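Local coordinates for malonyl-CoA-[acyl-carrier-protein] transacylase (Coxiella burnetii, PDB 3TQE) that probably transfers the malonyl group from malonyl-CoA to holo acyl carrier protein, releasing free CoA and supplying malonyl units for fatty acid synthesis, at residues A76-W81 and M277-D282; L23-L28 and L301-L306; G86-V91 and P228-I233; M4-A9 and I273-E278. All blocks are in the same frame, centred on the assembly; numbering follows the deposited sequence.

Contact 1: residues A76-W81 and M277-D282; sequences AIFRCW and MECGPD. With EDO (1,2-ethanediol), chain D.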
loop_
_atom_site.group_PDB
_atom_site.type_symbol
_atom_site.label_atom_id
_atom_site.label_comp_id
_atom_site.label_asym_id
_atom_site.label_seq_id
_atom_site.Cartn_x
_atom_site.Cartn_y
_atom_site.Cartn_z
ATOM N N ALA A 76 7.313 -7.693 -9.028
ATOM C CA ALA A 76 8.472 -8.582 -9.203
ATOM C C ALA A 76 8.414 -9.738 -8.236
ATOM O O ALA A 76 8.700 -10.883 -8.610
ATOM C CB ALA A 76 9.762 -7.800 -9.055
ATOM N N ILE A 77 8.082 -9.447 -6.992
ATOM C CA ILE A 77 8.018 -10.512 -5.980
ATOM C C ILE A 77 6.885 -11.461 -6.284
ATOM O O ILE A 77 7.037 -12.677 -6.178
ATOM C CB ILE A 77 7.933 -9.935 -4.576
ATOM C CG1 ILE A 77 9.295 -9.320 -4.236
ATOM C CG2 ILE A 77 7.503 -10.998 -3.560
ATOM C CD1 ILE A 77 9.295 -8.462 -3.017
ATOM N N PHE A 78 5.742 -10.933 -6.695
ATOM C CA PHE A 78 4.679 -11.822 -7.109
ATOM C C PHE A 78 5.085 -12.735 -8.224
ATOM O O PHE A 78 4.759 -13.919 -8.233
ATOM C CB PHE A 78 3.484 -11.000 -7.534
ATOM C CG PHE A 78 2.328 -11.818 -7.966
ATOM C CD1 PHE A 78 1.496 -12.372 -7.033
ATOM C CD2 PHE A 78 2.094 -12.065 -9.300
ATOM C CE1 PHE A 78 0.433 -13.148 -7.428
ATOM C CE2 PHE A 78 1.016 -12.839 -9.686
ATOM C CZ PHE A 78 0.225 -13.371 -8.754
ATOM N N ARG A 79 5.819 -12.201 -9.181
ATOM C CA ARG A 79 6.247 -13.005 -10.300
ATOM C C ARG A 79 7.249 -14.067 -9.882
ATOM O O ARG A 79 7.275 -15.144 -10.461
ATOM C CB ARG A 79 6.845 -12.113 -11.348
ATOM C CG ARG A 79 5.801 -11.288 -12.062
ATOM C CD ARG A 79 6.375 -10.352 -13.050
ATOM N NE ARG A 79 5.321 -9.717 -13.803
ATOM C CZ ARG A 79 5.540 -8.863 -14.793
ATOM N NH1 ARG A 79 6.787 -8.531 -15.131
ATOM N NH2 ARG A 79 4.514 -8.367 -15.472
ATOM N N CYS A 80 8.068 -13.757 -8.905
ATOM C CA CYS A 80 8.993 -14.756 -8.356
ATOM C C CYS A 80 8.226 -15.859 -7.618
ATOM O O CYS A 80 8.538 -17.017 -7.750
ATOM C CB CYS A 80 9.975 -14.117 -7.403
ATOM S SG CYS A 80 11.201 -13.105 -8.217
ATOM N N TRP A 81 7.227 -15.495 -6.839
ATOM C CA TRP A 81 6.346 -16.466 -6.206
ATOM C C TRP A 81 5.788 -17.411 -7.236
ATOM O O TRP A 81 5.847 -18.628 -7.052
ATOM C CB TRP A 81 5.207 -15.737 -5.506
ATOM C CG TRP A 81 4.126 -16.594 -4.980
ATOM C CD1 TRP A 81 2.997 -16.912 -5.601
ATOM C CD2 TRP A 81 4.082 -17.225 -3.710
ATOM N NE1 TRP A 81 2.220 -17.697 -4.808
ATOM C CE2 TRP A 81 2.859 -17.900 -3.631
ATOM C CE3 TRP A 81 4.906 -17.210 -2.605
ATOM C CZ2 TRP A 81 2.475 -18.586 -2.517
ATOM C CZ3 TRP A 81 4.513 -17.896 -1.498
ATOM C CH2 TRP A 81 3.304 -18.552 -1.455
HETATM N N MSE A 277 0.960 -13.368 3.154
HETATM C CA MSE A 277 2.278 -13.249 2.546
HETATM C C MSE A 277 2.431 -11.808 2.167
HETATM O O MSE A 277 1.542 -11.246 1.522
HETATM C CB MSE A 277 2.389 -14.072 1.274
HETATM C CG MSE A 277 2.808 -15.453 1.486
HETATM SE SE MSE A 277 1.411 -16.367 2.355
HETATM C CE MSE A 277 2.190 -18.144 2.249
ATOM N N GLU A 278 3.535 -11.211 2.582
ATOM C CA GLU A 278 3.801 -9.827 2.280
ATOM C C GLU A 278 4.542 -9.772 0.956
ATOM O O GLU A 278 5.698 -10.197 0.836
ATOM C CB GLU A 278 4.568 -9.159 3.415
ATOM C CG GLU A 278 4.813 -7.672 3.203
ATOM C CD GLU A 278 4.919 -6.835 4.481
ATOM O OE1 GLU A 278 5.092 -7.383 5.598
ATOM O OE2 GLU A 278 4.802 -5.590 4.349
ATOM N N CYS A 279 3.827 -9.349 -0.067
ATOM C CA CYS A 279 4.323 -9.398 -1.424
ATOM C C CYS A 279 4.927 -8.064 -1.789
ATOM O O CYS A 279 4.370 -7.282 -2.530
ATOM C CB CYS A 279 3.215 -9.803 -2.372
ATOM S SG CYS A 279 3.797 -10.299 -3.988
ATOM N N GLY A 280 6.093 -7.818 -1.240
ATOM C CA GLY A 280 6.810 -6.570 -1.450
ATOM C C GLY A 280 7.990 -6.509 -0.524
ATOM O O GLY A 280 8.242 -7.425 0.272
ATOM N N PRO A 281 8.743 -5.423 -0.602
ATOM C CA PRO A 281 9.870 -5.207 0.277
ATOM C C PRO A 281 9.415 -4.801 1.675
ATOM O O PRO A 281 8.286 -4.326 1.867
ATOM C CB PRO A 281 10.577 -4.060 -0.393
ATOM C CG PRO A 281 9.458 -3.266 -1.035
ATOM C CD PRO A 281 8.457 -4.275 -1.460
ATOM N N ASP A 282 10.303 -4.983 2.646
ATOM C CA ASP A 282 10.111 -4.572 4.026
ATOM C C ASP A 282 9.049 -5.448 4.696
ATOM O O ASP A 282 8.477 -6.320 4.070
ATOM C CB ASP A 282 9.824 -3.070 4.129
ATOM C CG ASP A 282 10.340 -2.438 5.411
ATOM O OD1 ASP A 282 10.703 -3.173 6.376
ATOM O OD2 ASP A 282 10.338 -1.188 5.440
HETATM C C1 EDO D . 1.658 -9.905 -12.807
HETATM O O1 EDO D . 2.767 -10.702 -13.172
HETATM C C2 EDO D . 0.895 -9.522 -14.064
HETATM O O2 EDO D . 1.775 -8.939 -15.046
#
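Helix 63-83 packs on the end of strand 275-278 of the parallel sheet of the acyltransferase fold, with I77 and W81 facing M277, C279 and G280, and F78 beside C279. The centre is apolar and fully buried. The delta methyl of I77 drives end-on against the backbone of G280, CD1 lying 3.4 Å from G280 C, a tight fit on an extended glycine. CG2, the other branch of I77, turns to the sulfur of C279 (CG2 to SG 3.8 Å). This thiol is wedged against the helix: with SG anti to the backbone N (chi1 -165°) it reaches past I77 to F78, where CB is 3.6 Å from SG and the sulfur sits near the plane of the phenyl ring, at its edge. C279 itself is the centre of an inverse gamma turn, which bends the chain as it leaves the strand. Farther along, W81 and M277, a selenomethionine, cross at about a right angle; in one of the two M277 conformers W81 CH2 is 3.9 Å from M277 CE, a contact not certain for the other. The indole N-H is used outside this pair, on the P87 carbonyl, and F10 meets the indole edge-to-face. On the outer side of the helix, R79 holds an ethanediol, probably from the crystallisation liquor, at the edge of its guanidinium: NE donates to O1 at 2.8 Å and NH2 to O2 at 2.8 Å, nearly straight at 170°.

Contact 2: residues L23-L28 and L301-L306; sequences LAELGL and LTTTEL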
loop_
_atom_site.group_PDB
_atom_site.type_symbol
_atom_site.label_atom_id
_atom_site.label_comp_id
_atom_site.label_asym_id
_atom_site.label_seq_id
_atom_site.Cartn_x
_atom_site.Cartn_y
_atom_site.Cartn_z
ATOM N N LEU A 23 15.301 -5.534 -2.920
ATOM C CA LEU A 23 15.295 -6.647 -3.843
ATOM C C LEU A 23 16.647 -6.987 -4.462
ATOM O O LEU A 23 16.706 -7.757 -5.403
ATOM C CB LEU A 23 14.227 -6.466 -4.946
ATOM C CG LEU A 23 12.782 -6.717 -4.549
ATOM C CD1 LEU A 23 12.272 -5.803 -3.516
ATOM C CD2 LEU A 23 11.909 -6.674 -5.773
ATOM N N ALA A 24 17.749 -6.455 -3.925
ATOM C CA ALA A 24 19.034 -6.742 -4.540
ATOM C C ALA A 24 19.339 -8.247 -4.581
ATOM O O ALA A 24 19.768 -8.798 -5.595
ATOM C CB ALA A 24 20.149 -5.994 -3.829
ATOM N N GLU A 25 19.063 -8.925 -3.481
ATOM C CA GLU A 25 19.318 -10.361 -3.426
ATOM C C GLU A 25 18.427 -11.119 -4.385
ATOM O O GLU A 25 18.895 -11.926 -5.179
ATOM C CB GLU A 25 19.144 -10.871 -2.020
ATOM C CG GLU A 25 19.416 -12.336 -1.906
ATOM C CD GLU A 25 19.453 -12.828 -0.476
ATOM O OE1 GLU A 25 19.272 -12.023 0.473
ATOM O OE2 GLU A 25 19.717 -14.043 -0.305
ATOM N N LEU A 26 17.126 -10.843 -4.335
ATOM C CA LEU A 26 16.222 -11.519 -5.225
ATOM C C LEU A 26 16.574 -11.226 -6.669
ATOM O O LEU A 26 16.433 -12.068 -7.538
ATOM C CB LEU A 26 14.796 -11.099 -4.916
ATOM C CG LEU A 26 13.736 -11.975 -5.486
ATOM C CD1 LEU A 26 13.748 -13.391 -4.874
ATOM C CD2 LEU A 26 12.385 -11.302 -5.213
ATOM N N GLY A 27 17.031 -10.010 -6.927
ATOM C CA GLY A 27 17.457 -9.630 -8.270
ATOM C C GLY A 27 18.659 -10.392 -8.800
ATOM O O GLY A 27 18.783 -10.604 -10.004
ATOM N N LEU A 28 19.536 -10.809 -7.903
ATOM C CA LEU A 28 20.628 -11.687 -8.292
ATOM C C LEU A 28 20.145 -13.096 -8.566
ATOM O O LEU A 28 20.613 -13.776 -9.465
ATOM C CB LEU A 28 21.672 -11.717 -7.193
ATOM C CG LEU A 28 22.454 -10.459 -6.948
ATOM C CD1 LEU A 28 23.254 -10.592 -5.650
ATOM C CD2 LEU A 28 23.358 -10.191 -8.141
ATOM N N LEU A 301 8.702 -12.538 1.619
ATOM C CA LEU A 301 8.934 -13.125 0.308
ATOM C C LEU A 301 10.117 -12.498 -0.416
ATOM O O LEU A 301 10.132 -12.436 -1.637
ATOM C CB LEU A 301 7.688 -12.979 -0.540
ATOM C CG LEU A 301 6.435 -13.714 -0.071
ATOM C CD1 LEU A 301 5.321 -13.416 -1.062
ATOM C CD2 LEU A 301 6.656 -15.220 0.062
ATOM N N THR A 302 11.098 -12.025 0.327
ATOM C CA THR A 302 12.116 -11.176 -0.265
ATOM C C THR A 302 13.379 -11.907 -0.724
ATOM O O THR A 302 14.315 -11.276 -1.213
ATOM C CB THR A 302 12.471 -10.070 0.694
ATOM O OG1 THR A 302 12.708 -10.636 1.983
ATOM C CG2 THR A 302 11.343 -9.038 0.767
ATOM N N THR A 303 13.389 -13.228 -0.607
ATOM C CA THR A 303 14.445 -14.046 -1.189
ATOM C C THR A 303 13.866 -15.347 -1.671
ATOM O O THR A 303 12.758 -15.721 -1.299
ATOM C CB THR A 303 15.550 -14.394 -0.175
ATOM O OG1 THR A 303 15.028 -15.330 0.786
ATOM C CG2 THR A 303 16.102 -13.170 0.539
ATOM N N THR A 304 14.621 -16.042 -2.499
ATOM C CA THR A 304 14.181 -17.305 -3.043
ATOM C C THR A 304 13.911 -18.264 -1.903
ATOM O O THR A 304 12.903 -18.961 -1.917
ATOM C CB THR A 304 15.209 -17.881 -4.028
ATOM O OG1 THR A 304 15.301 -16.987 -5.128
ATOM C CG2 THR A 304 14.804 -19.238 -4.518
ATOM N N GLU A 305 14.800 -18.315 -0.917
ATOM C CA GLU A 305 14.609 -19.250 0.203
ATOM C C GLU A 305 13.326 -18.929 0.965
ATOM O O GLU A 305 12.572 -19.825 1.318
ATOM C CB GLU A 305 15.806 -19.224 1.165
ATOM C CG GLU A 305 15.771 -20.281 2.295
ATOM C CD GLU A 305 17.165 -20.672 2.907
ATOM O OE1 GLU A 305 17.963 -19.780 3.363
ATOM O OE2 GLU A 305 17.456 -21.908 2.969
ATOM N N LEU A 306 13.056 -17.650 1.190
ATOM C CA LEU A 306 11.853 -17.263 1.902
ATOM C C LEU A 306 10.614 -17.621 1.107
ATOM O O LEU A 306 9.632 -18.088 1.673
ATOM C CB LEU A 306 11.886 -15.784 2.221
ATOM C CG LEU A 306 12.893 -15.393 3.289
ATOM C CD1 LEU A 306 12.994 -13.895 3.342
ATOM C CD2 LEU A 306 12.578 -15.955 4.645
HETATM O O HOH W 1 15.913 -9.333 -2.141
#
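Two helix beginnings meet here at the margin of the acyltransferase fold: L26, in the first turn of helix 24-29, packs against the T302-T304 turn that starts helix 304-313. L26 lies along that turn's backbone, CB 3.7 Å from T302 O and CD1 3.7 Å from T304 N. Its CD1 also comes to 3.9 Å from T304 OG1, a hydroxyl whose hydrogen bond is with Q30. Inward, L26 continues onto I77 and C80 of helix 63-83, joining this outer contact to the core. T303 is the N-cap of its helix. Its chi1 of 71° sets OG1 between the backbone N and the carbonyl carbon, where it accepts from L306 N at 3.1 Å and 163°. The same rotation presents the CG2 methyl to the extended side chain of E25, whose carboxylate OE1 lies 3.4 Å from CG2; the acid is exposed to solvent and the approach is one of van der Waals packing. The polar link between the segments is a single water: it accepts from L26 N, an amide of the first helical turn, at 2.9 Å, and donates to T302 O at 2.7 Å.

Contact 3: residues G86-V91 and P228-I233; sequences GPKPQV and PKVPVI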
loop_
_atom_site.group_PDB
_atom_site.type_symbol
_atom_site.label_atom_id
_atom_site.label_comp_id
_atom_site.label_asym_id
_atom_site.label_seq_id
_atom_site.Cartn_x
_atom_site.Cartn_y
_atom_site.Cartn_z
ATOM N N GLY A 86 4.496 -21.055 -6.698
ATOM C CA GLY A 86 3.516 -20.643 -5.744
ATOM C C GLY A 86 2.118 -20.588 -6.353
ATOM O O GLY A 86 1.927 -20.124 -7.469
ATOM N N PRO A 87 1.136 -21.038 -5.600
ATOM C CA PRO A 87 -0.244 -21.037 -6.035
ATOM C C PRO A 87 -0.883 -19.671 -5.858
ATOM O O PRO A 87 -0.304 -18.784 -5.233
ATOM C CB PRO A 87 -0.858 -22.066 -5.110
ATOM C CG PRO A 87 -0.149 -21.932 -3.879
ATOM C CD PRO A 87 1.284 -21.672 -4.286
ATOM N N LYS A 88 -2.090 -19.526 -6.374
ATOM C CA LYS A 88 -2.783 -18.250 -6.267
ATOM C C LYS A 88 -3.296 -18.085 -4.856
ATOM O O LYS A 88 -3.827 -19.011 -4.260
ATOM C CB LYS A 88 -3.972 -18.158 -7.224
ATOM C CG LYS A 88 -3.626 -18.298 -8.655
ATOM C CD LYS A 88 -2.911 -17.090 -9.178
ATOM C CE LYS A 88 -2.820 -17.192 -10.695
ATOM N NZ LYS A 88 -2.069 -16.095 -11.320
ATOM N N PRO A 89 -3.203 -16.867 -4.319
ATOM C CA PRO A 89 -3.824 -16.627 -3.039
ATOM C C PRO A 89 -5.339 -16.646 -3.177
ATOM O O PRO A 89 -5.880 -16.495 -4.261
ATOM C CB PRO A 89 -3.375 -15.212 -2.691
ATOM C CG PRO A 89 -3.092 -14.621 -3.937
ATOM C CD PRO A 89 -2.558 -15.663 -4.855
ATOM N N GLN A 90 -6.003 -16.777 -2.050
ATOM C CA GLN A 90 -7.450 -16.728 -2.016
ATOM C C GLN A 90 -7.979 -15.324 -2.107
ATOM O O GLN A 90 -9.083 -15.109 -2.577
ATOM C CB GLN A 90 -7.952 -17.380 -0.747
ATOM C CG GLN A 90 -7.969 -18.885 -0.880
ATOM C CD GLN A 90 -6.627 -19.500 -1.177
ATOM O OE1 GLN A 90 -5.757 -19.509 -0.329
ATOM N NE2 GLN A 90 -6.455 -20.011 -2.388
ATOM N N VAL A 91 -7.183 -14.368 -1.639
ATOM C CA VAL A 91 -7.569 -12.975 -1.656
ATOM C C VAL A 91 -6.314 -12.133 -1.630
ATOM O O VAL A 91 -5.245 -12.584 -1.191
ATOM C CB VAL A 91 -8.519 -12.681 -0.458
ATOM C CG1 VAL A 91 -7.791 -12.869 0.841
ATOM C CG2 VAL A 91 -9.202 -11.329 -0.555
ATOM N N PRO A 228 -10.817 -8.718 -11.953
ATOM C CA PRO A 228 -9.770 -9.421 -11.250
ATOM C C PRO A 228 -10.065 -10.906 -11.194
ATOM O O PRO A 228 -11.211 -11.307 -11.009
ATOM C CB PRO A 228 -9.803 -8.793 -9.835
ATOM C CG PRO A 228 -10.424 -7.461 -10.032
ATOM C CD PRO A 228 -11.449 -7.713 -11.084
ATOM N N LYS A 229 -9.023 -11.712 -11.296
ATOM C CA LYS A 229 -9.139 -13.161 -11.249
ATOM C C LYS A 229 -8.944 -13.739 -9.846
ATOM O O LYS A 229 -9.161 -14.927 -9.607
ATOM C CB LYS A 229 -8.119 -13.747 -12.215
ATOM C CG LYS A 229 -8.407 -13.382 -13.650
ATOM C CD LYS A 229 -7.560 -14.192 -14.595
ATOM C CE LYS A 229 -7.808 -13.794 -16.041
ATOM N NZ LYS A 229 -9.256 -13.589 -16.366
ATOM N N VAL A 230 -8.515 -12.899 -8.919
ATOM C CA VAL A 230 -8.434 -13.191 -7.507
ATOM C C VAL A 230 -9.080 -11.966 -6.867
ATOM O O VAL A 230 -8.859 -10.846 -7.336
ATOM C CB VAL A 230 -6.959 -13.273 -7.033
ATOM C CG1 VAL A 230 -6.858 -13.372 -5.515
ATOM C CG2 VAL A 230 -6.215 -14.438 -7.731
ATOM N N PRO A 231 -9.901 -12.165 -5.844
ATOM C CA PRO A 231 -10.547 -11.029 -5.226
ATOM C C PRO A 231 -9.541 -10.086 -4.607
ATOM O O PRO A 231 -8.632 -10.531 -3.930
ATOM C CB PRO A 231 -11.422 -11.635 -4.142
ATOM C CG PRO A 231 -11.385 -13.049 -4.331
ATOM C CD PRO A 231 -10.332 -13.446 -5.270
ATOM N N VAL A 232 -9.715 -8.803 -4.882
ATOM C CA VAL A 232 -8.897 -7.755 -4.314
ATOM C C VAL A 232 -9.796 -6.912 -3.427
ATOM O O VAL A 232 -10.786 -6.347 -3.904
ATOM C CB VAL A 232 -8.276 -6.887 -5.403
ATOM C CG1 VAL A 232 -7.592 -5.696 -4.762
ATOM C CG2 VAL A 232 -7.327 -7.714 -6.266
ATOM N N ILE A 233 -9.502 -6.867 -2.140
ATOM C CA ILE A 233 -10.307 -6.113 -1.204
ATOM C C ILE A 233 -9.816 -4.681 -1.210
ATOM O O ILE A 233 -8.698 -4.401 -0.802
ATOM C CB ILE A 233 -10.205 -6.687 0.216
ATOM C CG1 ILE A 233 -10.569 -8.154 0.257
ATOM C CG2 ILE A 233 -11.058 -5.863 1.195
ATOM C CD1 ILE A 233 -11.830 -8.472 -0.322
#
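V230 lays its CG1 methyl against the carbonyl of P89, 3.5 Å from P89 O, and over the backbone of V91, 3.9 Å from V91 CA. The contact flanks the outermost strand, 91-94, of the four-stranded parallel sheet in the acyltransferase fold. The two chains run in nearly the same direction, 23° apart, and M92 shares backbone hydrogen bonds with P231 and I233, which carry the pairing onward. Strand 91-94 leads to S96, the predicted nucleophile, in a G-x-S-x-G sequence consistent with a nucleophile elbow. V230 has CG1 anti to its backbone N (chi1 171°), which slips this branch between P89 and V91; the pyrrolidine of P89 touches the same methyl more loosely. P231 then takes over: its ring carbon CD sits 3.4 Å from Q90 O, and CG of the same ring is also close to that oxygen. Its own carbonyl receives a CA-H...O contact from V91, with V91 CA 3.5 Å from P231 O and an angle of 133° at the hydrogen. Q90 OE1 accepts from the F8 amide, while K88 forms a salt bridge with E82. Beyond the prolines V91 meets I233 through apolar atoms. The two side chains cross at a slant, within the reach of I268 and Y267 of helix 261-270. The end of I233 comes in against the valine, CG1 meeting V91 CG2 at 3.6 Å and CD1 at 3.9 Å.

Contact 4: residues M4-A9 and I273-E278; sequences MPQSFA and IKVFME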
loop_
_atom_site.group_PDB
_atom_site.type_symbol
_atom_site.label_atom_id
_atom_site.label_comp_id
_atom_site.label_asym_id
_atom_site.label_seq_id
_atom_site.Cartn_x
_atom_site.Cartn_y
_atom_site.Cartn_z
HETATM N N MSE A 4 -4.807 -30.624 2.249
HETATM C CA MSE A 4 -5.468 -29.399 1.890
HETATM C C MSE A 4 -4.587 -28.224 2.252
HETATM O O MSE A 4 -4.179 -28.070 3.377
HETATM C CB MSE A 4 -6.766 -29.208 2.602
HETATM C CG MSE A 4 -7.151 -27.785 2.446
HETATM SE SE MSE A 4 -8.763 -27.739 1.643
HETATM C CE MSE A 4 -9.776 -27.773 3.328
ATOM N N PRO A 5 -4.305 -27.387 1.254
ATOM C CA PRO A 5 -3.428 -26.253 1.576
ATOM C C PRO A 5 -4.082 -25.258 2.510
ATOM O O PRO A 5 -5.304 -25.105 2.518
ATOM C CB PRO A 5 -3.159 -25.606 0.213
ATOM C CG PRO A 5 -3.668 -26.508 -0.799
ATOM C CD PRO A 5 -4.591 -27.504 -0.183
ATOM N N GLN A 6 -3.270 -24.576 3.292
ATOM C CA GLN A 6 -3.744 -23.491 4.092
ATOM C C GLN A 6 -4.216 -22.390 3.143
ATOM O O GLN A 6 -3.570 -22.098 2.136
ATOM C CB GLN A 6 -2.596 -22.961 4.958
ATOM C CG GLN A 6 -3.015 -21.953 6.008
ATOM C CD GLN A 6 -3.457 -22.543 7.329
ATOM O OE1 GLN A 6 -3.280 -23.734 7.586
ATOM N NE2 GLN A 6 -4.032 -21.687 8.201
ATOM N N SER A 7 -5.332 -21.769 3.479
ATOM C CA SER A 7 -5.782 -20.595 2.764
ATOM C C SER A 7 -4.874 -19.436 3.132
ATOM O O SER A 7 -4.369 -19.373 4.247
ATOM C CB SER A 7 -7.239 -20.314 3.105
ATOM O OG SER A 7 -8.018 -21.491 2.882
ATOM N N PHE A 8 -4.668 -18.538 2.176
ATOM C CA PHE A 8 -3.763 -17.430 2.419
ATOM C C PHE A 8 -4.129 -16.242 1.592
ATOM O O PHE A 8 -4.803 -16.358 0.569
ATOM C CB PHE A 8 -2.300 -17.842 2.171
ATOM C CG PHE A 8 -1.976 -18.162 0.733
ATOM C CD1 PHE A 8 -1.267 -17.274 -0.044
ATOM C CD2 PHE A 8 -2.401 -19.345 0.139
ATOM C CE1 PHE A 8 -0.957 -17.561 -1.382
ATOM C CE2 PHE A 8 -2.089 -19.645 -1.194
ATOM C CZ PHE A 8 -1.379 -18.745 -1.960
ATOM N N ALA A 9 -3.639 -15.106 2.066
ATOM C CA ALA A 9 -3.836 -13.846 1.411
ATOM C C ALA A 9 -2.484 -13.262 1.069
ATOM O O ALA A 9 -1.517 -13.489 1.788
ATOM C CB ALA A 9 -4.555 -12.910 2.362
ATOM N N ILE A 273 -8.935 -16.931 6.876
ATOM C CA ILE A 273 -7.597 -16.838 6.351
ATOM C C ILE A 273 -6.754 -16.160 7.388
ATOM O O ILE A 273 -6.995 -14.978 7.694
ATOM C CB ILE A 273 -7.591 -16.017 5.060
ATOM C CG1 ILE A 273 -8.455 -16.709 3.997
ATOM C CG2 ILE A 273 -6.143 -15.754 4.623
ATOM C CD1 ILE A 273 -8.826 -15.881 2.807
ATOM N N LYS A 274 -5.754 -16.868 7.897
ATOM C CA LYS A 274 -4.894 -16.335 8.933
ATOM C C LYS A 274 -3.432 -16.390 8.551
ATOM O O LYS A 274 -2.599 -16.117 9.376
ATOM C CB LYS A 274 -5.137 -17.026 10.277
ATOM C CG LYS A 274 -6.570 -16.826 10.694
ATOM C CD LYS A 274 -6.860 -17.028 12.161
ATOM C CE LYS A 274 -8.267 -16.535 12.467
ATOM N NZ LYS A 274 -9.207 -16.715 11.298
ATOM N N VAL A 275 -3.142 -16.707 7.293
ATOM C CA VAL A 275 -1.783 -16.729 6.781
ATOM C C VAL A 275 -1.716 -15.679 5.694
ATOM O O VAL A 275 -2.542 -15.643 4.796
ATOM C CB VAL A 275 -1.416 -18.076 6.180
ATOM C CG1 VAL A 275 -0.060 -18.029 5.548
ATOM C CG2 VAL A 275 -1.476 -19.133 7.266
ATOM N N PHE A 276 -0.783 -14.768 5.865
ATOM C CA PHE A 276 -0.612 -13.630 4.973
ATOM C C PHE A 276 0.805 -13.678 4.429
ATOM O O PHE A 276 1.750 -13.956 5.163
ATOM C CB PHE A 276 -0.779 -12.326 5.760
ATOM C CG PHE A 276 -2.155 -12.148 6.337
ATOM C CD1 PHE A 276 -3.119 -11.414 5.672
ATOM C CD2 PHE A 276 -2.502 -12.761 7.525
ATOM C CE1 PHE A 276 -4.380 -11.269 6.197
ATOM C CE2 PHE A 276 -3.794 -12.615 8.045
ATOM C CZ PHE A 276 -4.715 -11.890 7.376
HETATM N N MSE A 277 0.960 -13.368 3.154
HETATM C CA MSE A 277 2.278 -13.249 2.546
HETATM C C MSE A 277 2.431 -11.808 2.167
HETATM O O MSE A 277 1.542 -11.246 1.522
HETATM C CB MSE A 277 2.389 -14.072 1.274
HETATM C CG MSE A 277 2.808 -15.453 1.486
HETATM SE SE MSE A 277 1.411 -16.367 2.355
HETATM C CE MSE A 277 2.190 -18.144 2.249
ATOM N N GLU A 278 3.535 -11.211 2.582
ATOM C CA GLU A 278 3.801 -9.827 2.280
ATOM C C GLU A 278 4.542 -9.772 0.956
ATOM O O GLU A 278 5.698 -10.197 0.836
ATOM C CB GLU A 278 4.568 -9.159 3.415
ATOM C CG GLU A 278 4.813 -7.672 3.203
ATOM C CD GLU A 278 4.919 -6.835 4.481
ATOM O OE1 GLU A 278 5.092 -7.383 5.598
ATOM O OE2 GLU A 278 4.802 -5.590 4.349
HETATM O O HOH W 2 -5.319 -19.588 6.774
#
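A9 and F276 form a parallel beta bridge between the two inner strands of the four-stranded sheet, strand 9-12 and strand 275-278, through A9 N to V275 O (3.0 Å) and M277 N to A9 O (2.8 Å). F8 CA adds a CA-H...O contact to V275 O, so that oxygen is met by two neighbouring residues. On the face of A9 and F276, the A9 methyl fits between F276 CD1 at 3.9 Å and I273 CG2 at 4.0 Å, under helix 261-270, whose I268 touches both I273 and F276. The opposite face carries F8 and M277: in the conformer described, one of two, the selenium lies oblique to the phenyl ring, 3.7 Å from F8 CD1, and this Met-aromatic contact is not certain for the other. Near Q6 and K274 a water bridges the two segments. The aliphatic part of Q6 passes over V275, CG 3.5 Å from V275 CG2, and the bend at chi2 (87°) turns NE2 to the bridging water while CG stays on that methyl. Three bonds grip this water: it accepts from Q6 NE2 and K274 N, and donates to S7 O at 2.7 Å.

Contacts 1 and 4 are the buried pair and share strand 275-278: contact 4 sets its start beside strand 9-12 by backbone hydrogen bonds, whereas contact 1 covers its end with a helix through apolar side chains. F8 and W81 touch between them. Contacts 2 and 3 are only partly buried and carry exposed residues at their margins. Contact 2 extends contact 1 outward, L301 reaching I77 and L26 reaching C80, and gains a water bridge. Contact 3 lies along the edge strand 91-94 with valines and prolines; it meets contact 4 through Q90 and F8, and contact 1 through P87 and W81. Contacts 2 and 3 do not touch.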